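Local coordinates for protein guanylate kinase (Stenotrophomonas maltophilia, PDB 6WCT) that catalyses the ATP-dependent phosphorylation of GMP to GDP, and is probably essential for recycling GMP and, indirectly, cGMP, at residues 24-29 and 125-130; 37-42 and 114-119; 135-140 and 196-201. All coordinates share one frame; numbering follows the deposited sequence.

Interaction 1. Residues 24-29 and 125-130; sequences LYIVAA and QQVRQL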
loop_
_atom_site.group_PDB
_atom_site.type_symbol
_atom_site.label_atom_id
_atom_site.label_comp_id
_atom_site.label_asym_id
_atom_site.label_seq_id
_atom_site.Cartn_x
_atom_site.Cartn_y
_atom_site.Cartn_z
ATOM N N LEU A 24 9.364 -0.994 10.041
ATOM C CA LEU A 24 8.742 -0.238 11.114
ATOM C C LEU A 24 7.424 0.340 10.623
ATOM O O LEU A 24 7.375 0.979 9.567
ATOM C CB LEU A 24 9.675 0.871 11.596
ATOM C CG LEU A 24 9.306 1.607 12.880
ATOM C CD1 LEU A 24 9.054 0.602 14.026
ATOM C CD2 LEU A 24 10.435 2.562 13.255
ATOM N N TYR A 25 6.364 0.066 11.361
ATOM C CA TYR A 25 5.009 0.510 11.055
ATOM C C TYR A 25 4.538 1.467 12.132
ATOM O O TYR A 25 4.837 1.268 13.313
ATOM C CB TYR A 25 4.047 -0.680 10.977
ATOM C CG TYR A 25 4.397 -1.654 9.885
ATOM C CD1 TYR A 25 3.945 -1.459 8.586
ATOM C CD2 TYR A 25 5.234 -2.732 10.132
ATOM C CE1 TYR A 25 4.264 -2.344 7.579
ATOM C CE2 TYR A 25 5.570 -3.617 9.123
ATOM C CZ TYR A 25 5.078 -3.417 7.849
ATOM O OH TYR A 25 5.414 -4.281 6.829
ATOM N N ILE A 26 3.834 2.527 11.725
ATOM C CA ILE A 26 3.178 3.424 12.667
ATOM C C ILE A 26 1.699 3.463 12.328
ATOM O O ILE A 26 1.336 3.694 11.170
ATOM C CB ILE A 26 3.759 4.850 12.638
ATOM C CG1 ILE A 26 5.243 4.841 12.971
ATOM C CG2 ILE A 26 3.022 5.739 13.642
ATOM C CD1 ILE A 26 5.846 6.234 13.022
ATOM N N VAL A 27 0.854 3.240 13.330
ATOM C CA VAL A 27 -0.589 3.419 13.192
ATOM C C VAL A 27 -0.999 4.461 14.230
ATOM O O VAL A 27 -0.856 4.232 15.440
ATOM C CB VAL A 27 -1.383 2.116 13.392
ATOM C CG1 VAL A 27 -2.868 2.405 13.247
ATOM C CG2 VAL A 27 -0.932 1.039 12.436
ATOM N N ALA A 28 -1.499 5.602 13.758
ATOM C CA ALA A 28 -1.909 6.682 14.632
ATOM C C ALA A 28 -3.405 6.913 14.509
ATOM O O ALA A 28 -4.005 6.686 13.456
ATOM C CB ALA A 28 -1.199 7.967 14.290
ATOM N N ALA A 29 -3.977 7.427 15.572
ATOM C CA ALA A 29 -5.402 7.707 15.657
ATOM C C ALA A 29 -5.652 8.401 16.981
ATOM O O ALA A 29 -4.990 8.071 17.974
ATOM C CB ALA A 29 -6.223 6.418 15.585
ATOM N N GLN A 125 6.757 11.916 13.771
ATOM C CA GLN A 125 7.739 12.779 13.126
ATOM C C GLN A 125 9.151 12.442 13.576
ATOM O O GLN A 125 10.080 12.427 12.759
ATOM C CB GLN A 125 7.430 14.242 13.417
ATOM C CG GLN A 125 6.204 14.729 12.691
ATOM C CD GLN A 125 6.107 16.231 12.716
ATOM O OE1 GLN A 125 6.905 16.912 13.377
ATOM N NE2 GLN A 125 5.131 16.765 11.990
ATOM N N GLN A 126 9.348 12.210 14.878
ATOM C CA GLN A 126 10.679 11.806 15.337
ATOM C C GLN A 126 11.084 10.484 14.707
ATOM O O GLN A 126 12.243 10.300 14.328
ATOM C CB GLN A 126 10.750 11.711 16.862
ATOM C CG GLN A 126 10.441 13.004 17.590
ATOM C CD GLN A 126 10.288 12.801 19.089
ATOM O OE1 GLN A 126 11.009 12.003 19.697
ATOM N NE2 GLN A 126 9.362 13.543 19.697
ATOM N N VAL A 127 10.143 9.546 14.583
ATOM C CA VAL A 127 10.490 8.247 14.019
ATOM C C VAL A 127 10.839 8.382 12.546
ATOM O O VAL A 127 11.801 7.764 12.070
ATOM C CB VAL A 127 9.354 7.224 14.233
ATOM C CG1 VAL A 127 9.681 5.936 13.508
ATOM C CG2 VAL A 127 9.149 6.935 15.715
ATOM N N ARG A 128 10.086 9.211 11.804
ATOM C CA ARG A 128 10.344 9.368 10.373
ATOM C C ARG A 128 11.766 9.849 10.114
ATOM O O ARG A 128 12.401 9.424 9.142
ATOM C CB ARG A 128 9.336 10.335 9.743
ATOM C CG ARG A 128 8.029 9.678 9.290
ATOM C CD ARG A 128 7.039 10.654 8.626
ATOM N NE ARG A 128 5.654 10.184 8.810
ATOM C CZ ARG A 128 4.803 10.675 9.705
ATOM N NH1 ARG A 128 3.572 10.168 9.829
ATOM N NH2 ARG A 128 5.182 11.666 10.500
ATOM N N GLN A 129 12.283 10.739 10.968
ATOM C CA GLN A 129 13.650 11.233 10.792
ATOM C C GLN A 129 14.679 10.192 11.202
ATOM O O GLN A 129 15.820 10.249 10.733
ATOM C CB GLN A 129 13.862 12.526 11.582
ATOM N N LEU A 130 14.297 9.255 12.077
ATOM C CA LEU A 130 15.210 8.212 12.526
ATOM C C LEU A 130 15.210 7.057 11.525
ATOM O O LEU A 130 16.269 6.542 11.160
ATOM C CB LEU A 130 14.801 7.733 13.925
ATOM C CG LEU A 130 15.025 8.669 15.120
ATOM C CD1 LEU A 130 14.339 8.115 16.357
ATOM C CD2 LEU A 130 16.494 8.914 15.407
#
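L24 and I26, two residues apart on strand 24-28, both meet V127, which comes down onto them from helix 121-130. The closest approach is L24 CD2 to V127 CG1 at 3.5 Å, tighter than an ordinary carbon-carbon contact, with the two side chains passing at a slant. I26 meets V127 end-on: its CD1 stands 3.8 Å from V127 CB and 3.9 Å from V127 CG1. Because V127 CG1 lies anti to the backbone N (chi1 174°), this single methyl serves both strand residues.

In the P-loop NTPase fold the parallel sheet is built from beta-alpha-beta crossovers. Helix 121-130 belongs to one that runs from strand 114-117 to strand 135-140, passing over strand 24-28 between them. V127 also packs on F88 and E89, and E89 binds GMP. Strand 24-28 leads into A29, which binds GMP and is predicted to bind ATP.

No hydrogen bond joins the two segments. R128 and Q126 find partners outside them: the R128 guanidinium makes a cation-pi contact with F179 and has Q125 CG at its edge, while Q126 NE2 donates to the carbonyl of H90.

Interaction 2. Residues 37-42 and 114-119; sequences SIVNAT and DVLLEI. With 5GP (guanosine-5'-monophosphate), chain E.
V39, on the helix that follows the P-loop of this P-loop NTPase fold, points at strand 114-117 and meets both L116 and E118. With V39 CG1 roughly anti to the backbone N (chi1 160°), that methyl does most of the touching: it lies 4.0 Å from L116 CD1, tip to tip, and 3.2 Å from E118 OE1. The E118 carboxylate oxygen therefore sits against a hydrocarbon surface on this side, while the same side chain lies close to K35 and S36 of the P-loop.

N40 comes next. A water lies 3.0 Å from N40 OD1 and 2.6 Å from E118 OE1 and may link the two, though it has more acceptors in reach than protons to give. Past that carboxylate the chain turns to the nucleotide: E118 O takes a weak hydrogen bond from O2' of the bound GMP, and I119 CG2 packs 3.5 Å from its C6.

T42, one turn on from I38, settles its own hydroxyl within the helix. I38 O is gripped from opposite faces of its carbonyl plane, by T42 N at 2.9 Å and by T42 OG1 at 2.6 Å, the latter with a C=O...donor angle of 142°.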
loop_
_atom_site.group_PDB
_atom_site.type_symbol
_atom_site.label_atom_id
_atom_site.label_comp_id
_atom_site.label_asym_id
_atom_site.label_seq_id
_atom_site.Cartn_x
_atom_site.Cartn_y
_atom_site.Cartn_z
ATOM N N SER A 37 -8.164 -1.819 18.763
ATOM C CA SER A 37 -8.909 -3.018 18.383
ATOM C C SER A 37 -8.585 -3.419 16.950
ATOM O O SER A 37 -8.474 -4.613 16.638
ATOM C CB SER A 37 -10.409 -2.784 18.542
ATOM O OG SER A 37 -10.790 -2.905 19.895
ATOM N N ILE A 38 -8.401 -2.435 16.066
ATOM C CA ILE A 38 -8.046 -2.756 14.692
ATOM C C ILE A 38 -6.645 -3.365 14.630
ATOM O O ILE A 38 -6.419 -4.359 13.928
ATOM C CB ILE A 38 -8.182 -1.501 13.814
ATOM C CG1 ILE A 38 -9.634 -1.043 13.787
ATOM C CG2 ILE A 38 -7.733 -1.789 12.402
ATOM C CD1 ILE A 38 -9.800 0.327 13.158
ATOM N N VAL A 39 -5.687 -2.780 15.356
ATOM C CA VAL A 39 -4.306 -3.280 15.346
ATOM C C VAL A 39 -4.224 -4.689 15.937
ATOM O O VAL A 39 -3.578 -5.585 15.372
ATOM C CB VAL A 39 -3.387 -2.302 16.104
ATOM C CG1 VAL A 39 -2.098 -2.989 16.551
ATOM C CG2 VAL A 39 -3.072 -1.099 15.250
ATOM N N ASN A 40 -4.873 -4.907 17.085
ATOM C CA ASN A 40 -4.831 -6.229 17.707
ATOM C C ASN A 40 -5.425 -7.293 16.793
ATOM O O ASN A 40 -4.889 -8.406 16.694
ATOM C CB ASN A 40 -5.580 -6.219 19.040
ATOM C CG ASN A 40 -4.912 -5.341 20.082
ATOM O OD1 ASN A 40 -3.727 -5.013 19.972
ATOM N ND2 ASN A 40 -5.662 -4.981 21.115
ATOM N N ALA A 41 -6.541 -6.984 16.124
ATOM C CA ALA A 41 -7.105 -7.963 15.194
ATOM C C ALA A 41 -6.210 -8.152 13.981
ATOM O O ALA A 41 -6.124 -9.255 13.433
ATOM C CB ALA A 41 -8.509 -7.551 14.749
ATOM N N THR A 42 -5.543 -7.090 13.546
ATOM C CA THR A 42 -4.653 -7.188 12.393
ATOM C C THR A 42 -3.417 -8.027 12.707
ATOM O O THR A 42 -3.009 -8.867 11.897
ATOM C CB THR A 42 -4.241 -5.786 11.961
ATOM O OG1 THR A 42 -5.419 -5.046 11.624
ATOM C CG2 THR A 42 -3.327 -5.854 10.747
ATOM N N ASP A 114 9.748 -7.169 12.452
ATOM C CA ASP A 114 8.879 -6.029 12.184
ATOM C C ASP A 114 8.222 -5.557 13.475
ATOM O O ASP A 114 7.857 -6.362 14.340
ATOM C CB ASP A 114 7.801 -6.367 11.148
ATOM C CG ASP A 114 8.370 -6.656 9.765
ATOM O OD1 ASP A 114 9.590 -6.480 9.561
ATOM O OD2 ASP A 114 7.578 -7.009 8.867
ATOM N N VAL A 115 8.052 -4.239 13.587
ATOM C CA VAL A 115 7.544 -3.599 14.791
ATOM C C VAL A 115 6.508 -2.565 14.395
ATOM O O VAL A 115 6.696 -1.815 13.429
ATOM C CB VAL A 115 8.670 -2.945 15.624
ATOM C CG1 VAL A 115 8.085 -2.281 16.870
ATOM C CG2 VAL A 115 9.688 -3.974 16.026
ATOM N N LEU A 116 5.407 -2.547 15.130
ATOM C CA LEU A 116 4.334 -1.582 14.955
ATOM C C LEU A 116 4.268 -0.684 16.187
ATOM O O LEU A 116 4.249 -1.185 17.313
ATOM C CB LEU A 116 3.012 -2.306 14.719
ATOM C CG LEU A 116 1.767 -1.488 14.396
ATOM C CD1 LEU A 116 0.732 -2.381 13.791
ATOM C CD2 LEU A 116 1.193 -0.833 15.660
ATOM N N LEU A 117 4.281 0.633 15.974
ATOM C CA LEU A 117 4.162 1.631 17.036
ATOM C C LEU A 117 2.809 2.330 16.942
ATOM O O LEU A 117 2.418 2.765 15.856
ATOM C CB LEU A 117 5.278 2.678 16.935
ATOM C CG LEU A 117 6.727 2.193 16.844
ATOM C CD1 LEU A 117 7.724 3.354 16.711
ATOM C CD2 LEU A 117 7.097 1.265 18.037
ATOM N N GLU A 118 2.135 2.508 18.085
ATOM C CA GLU A 118 0.881 3.260 18.164
ATOM C C GLU A 118 1.215 4.565 18.868
ATOM O O GLU A 118 1.226 4.633 20.098
ATOM C CB GLU A 118 -0.196 2.483 18.915
ATOM C CG GLU A 118 -0.527 1.181 18.248
ATOM C CD GLU A 118 -1.650 0.401 18.951
ATOM O OE1 GLU A 118 -1.620 -0.833 18.891
ATOM O OE2 GLU A 118 -2.532 1.012 19.581
ATOM N N ILE A 119 1.530 5.606 18.085
ATOM C CA ILE A 119 2.053 6.842 18.658
ATOM C C ILE A 119 1.442 8.055 17.973
ATOM O O ILE A 119 0.891 7.963 16.879
ATOM C CB ILE A 119 3.587 6.884 18.554
ATOM C CG1 ILE A 119 3.986 6.915 17.082
ATOM C CG2 ILE A 119 4.206 5.648 19.305
ATOM C CD1 ILE A 119 5.506 6.907 16.852
HETATM P P 5GP E . -4.024 7.963 25.361
HETATM O O1P 5GP E . -3.799 6.499 25.645
HETATM O O2P 5GP E . -5.488 8.383 25.239
HETATM O O3P 5GP E . -3.319 8.903 26.307
HETATM O "O5'" 5GP E . -3.336 8.283 23.981
HETATM C "C5'" 5GP E . -3.027 9.614 23.622
HETATM C "C4'" 5GP E . -2.174 9.630 22.390
HETATM O "O4'" 5GP E . -0.815 9.271 22.753
HETATM C "C3'" 5GP E . -2.604 8.621 21.309
HETATM O "O3'" 5GP E . -2.533 9.223 20.023
HETATM C "C2'" 5GP E . -1.524 7.553 21.384
HETATM O "O2'" 5GP E . -1.296 6.853 20.181
HETATM C "C1'" 5GP E . -0.323 8.387 21.786
HETATM N N9 5GP E . 0.771 7.609 22.343
HETATM C C8 5GP E . 0.674 6.376 22.934
HETATM N N7 5GP E . 1.835 5.820 23.159
HETATM C C5 5GP E . 2.753 6.752 22.703
HETATM C C6 5GP E . 4.157 6.697 22.631
HETATM O O6 5GP E . 4.869 5.760 22.985
HETATM N N1 5GP E . 4.699 7.832 22.053
HETATM C C2 5GP E . 3.973 8.901 21.590
HETATM N N2 5GP E . 4.655 9.910 21.032
HETATM N N3 5GP E . 2.647 8.963 21.655
HETATM C C4 5GP E . 2.107 7.865 22.210
HETATM O O HOH W 1 -3.297 -2.088 20.417
#

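Interaction 3. Residues 135-140 and 196-201; sequences VTVFIL and CAIFTA
I198 lays CG2 across V137 and V135, the alternate residues of strand 135-140 that face helix 188-203, and CD1 on V137 alone. In this P-loop NTPase fold the helix follows the outermost strand 181-184 and packs back across the parallel sheet, so I198 also rests on I183, and V137 does the same from within the sheet. The backbones keep a helix-on-sheet spacing, with V137 CA 8.6 Å from I198 CA and V135 CA 8.4 Å from F199 CA.

V135 receives I198 at a slant, its CG1 4.1 Å from I198 CG2. F199, beside I198 on the helix, comes nearer the strand with its ring than its CB direction suggests, and the ring meets that of Y25 with the planes at about 55°. On the other side of the sheet T136 points away from the helix, and its OG1 is hydrogen-bonded to D180 N.

The helix also meets the second subunit: A197 packs on T200 of that subunit, A201 on its A201, and I198 itself touches L204 there. I198 is thus caught between sheet and partner chain. Its chi1 of -68° sets I198 CG2 anti to the backbone N, 3.9 Å from V137 CG2, while the extended CG1 branch (chi2 174°) takes I198 CD1 to 4.1 Å from V137 CG1.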
loop_
_atom_site.group_PDB
_atom_site.type_symbol
_atom_site.label_atom_id
_atom_site.label_comp_id
_atom_site.label_asym_id
_atom_site.label_seq_id
_atom_site.Cartn_x
_atom_site.Cartn_y
_atom_site.Cartn_z
ATOM N N VAL A 135 6.420 2.840 7.458
ATOM C CA VAL A 135 5.099 2.839 6.841
ATOM C C VAL A 135 4.125 3.400 7.873
ATOM O O VAL A 135 3.941 2.806 8.936
ATOM C CB VAL A 135 4.688 1.423 6.403
ATOM C CG1 VAL A 135 3.222 1.403 5.894
ATOM C CG2 VAL A 135 5.621 0.920 5.330
ATOM N N THR A 136 3.476 4.526 7.560
ATOM C CA THR A 136 2.656 5.232 8.550
ATOM C C THR A 136 1.199 5.301 8.093
ATOM O O THR A 136 0.926 5.606 6.932
ATOM C CB THR A 136 3.209 6.635 8.824
ATOM O OG1 THR A 136 3.083 7.425 7.647
ATOM C CG2 THR A 136 4.728 6.584 9.215
ATOM N N VAL A 137 0.278 5.001 9.012
ATOM C CA VAL A 137 -1.154 4.912 8.738
ATOM C C VAL A 137 -1.918 5.751 9.757
ATOM O O VAL A 137 -1.651 5.665 10.958
ATOM C CB VAL A 137 -1.656 3.454 8.807
ATOM C CG1 VAL A 137 -3.160 3.382 8.441
ATOM C CG2 VAL A 137 -0.780 2.510 7.949
ATOM N N PHE A 138 -2.909 6.516 9.298
ATOM C CA PHE A 138 -3.765 7.252 10.220
ATOM C C PHE A 138 -5.183 6.707 10.144
ATOM O O PHE A 138 -5.711 6.471 9.053
ATOM C CB PHE A 138 -3.796 8.764 9.937
ATOM C CG PHE A 138 -4.168 9.583 11.154
ATOM C CD1 PHE A 138 -5.489 9.788 11.494
ATOM C CD2 PHE A 138 -3.185 10.117 11.973
ATOM C CE1 PHE A 138 -5.821 10.517 12.624
ATOM C CE2 PHE A 138 -3.510 10.849 13.099
ATOM C CZ PHE A 138 -4.830 11.047 13.427
ATOM N N ILE A 139 -5.798 6.506 11.304
ATOM C CA ILE A 139 -7.157 5.966 11.367
ATOM C C ILE A 139 -8.060 7.068 11.885
ATOM O O ILE A 139 -7.808 7.647 12.950
ATOM C CB ILE A 139 -7.233 4.690 12.220
ATOM C CG1 ILE A 139 -6.331 3.611 11.588
ATOM C CG2 ILE A 139 -8.668 4.210 12.343
ATOM C CD1 ILE A 139 -6.386 2.246 12.240
ATOM N N LEU A 140 -9.087 7.383 11.105
ATOM C CA LEU A 140 -10.057 8.407 11.413
ATOM C C LEU A 140 -11.350 7.760 11.876
ATOM O O LEU A 140 -11.713 6.684 11.388
ATOM C CB LEU A 140 -10.356 9.292 10.196
ATOM C CG LEU A 140 -9.232 10.203 9.670
ATOM C CD1 LEU A 140 -9.721 11.011 8.465
ATOM C CD2 LEU A 140 -8.727 11.124 10.769
ATOM N N CYS A 196 -4.654 -4.801 7.021
ATOM C CA CYS A 196 -3.913 -5.971 6.554
ATOM C C CYS A 196 -3.413 -5.781 5.121
ATOM O O CYS A 196 -2.282 -6.160 4.804
ATOM C CB CYS A 196 -4.769 -7.236 6.660
ATOM S SG CYS A 196 -5.103 -7.789 8.355
ATOM N N ALA A 197 -4.239 -5.213 4.235
ATOM C CA ALA A 197 -3.779 -4.975 2.867
ATOM C C ALA A 197 -2.573 -4.042 2.841
ATOM O O ALA A 197 -1.636 -4.257 2.067
ATOM C CB ALA A 197 -4.904 -4.413 2.005
ATOM N N ILE A 198 -2.577 -3.007 3.685
ATOM C CA ILE A 198 -1.448 -2.076 3.745
ATOM C C ILE A 198 -0.182 -2.800 4.193
ATOM O O ILE A 198 0.891 -2.616 3.615
ATOM C CB ILE A 198 -1.770 -0.897 4.677
ATOM C CG1 ILE A 198 -2.880 -0.018 4.084
ATOM C CG2 ILE A 198 -0.481 -0.086 5.016
ATOM C CD1 ILE A 198 -3.355 1.110 5.051
ATOM N N PHE A 199 -0.288 -3.646 5.232
ATOM C CA PHE A 199 0.897 -4.377 5.689
ATOM C C PHE A 199 1.389 -5.359 4.629
ATOM O O PHE A 199 2.598 -5.450 4.368
ATOM C CB PHE A 199 0.614 -5.084 7.006
ATOM C CG PHE A 199 0.409 -4.144 8.163
ATOM C CD1 PHE A 199 0.720 -2.794 8.045
ATOM C CD2 PHE A 199 -0.088 -4.603 9.359
ATOM C CE1 PHE A 199 0.531 -1.922 9.118
ATOM C CE2 PHE A 199 -0.270 -3.741 10.436
ATOM C CZ PHE A 199 0.031 -2.406 10.316
ATOM N N THR A 200 0.469 -6.087 3.998
ATOM C CA THR A 200 0.848 -7.004 2.934
ATOM C C THR A 200 1.537 -6.264 1.791
ATOM O O THR A 200 2.595 -6.688 1.307
ATOM C CB THR A 200 -0.389 -7.743 2.428
ATOM O OG1 THR A 200 -0.929 -8.562 3.482
ATOM C CG2 THR A 200 -0.060 -8.583 1.183
ATOM N N ALA A 201 0.949 -5.152 1.340
ATOM C CA ALA A 201 1.524 -4.427 0.214
ATOM C C ALA A 201 2.924 -3.928 0.523
ATOM O O ALA A 201 3.780 -3.886 -0.369
ATOM C CB ALA A 201 0.636 -3.247 -0.169
#

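All three contacts are buried and set a helix against the same parallel sheet, in which strand 24-28 runs between strands 114-117 and 135-140, paired to each through backbone bonds such as L117 N to Y25 O and V137 N to I26 O. Interaction 1 covers one face; interactions 2 and 3 share the other, where F199 wedges against L116 and T42, and I38 meets I139. Their chemistry follows their place. Interactions 1 and 3 are purely apolar across their segments, the third backed by the second subunit, whereas interaction 2, at the nucleotide end, adds a carboxylate, a water near N40 and E118, and the bound GMP.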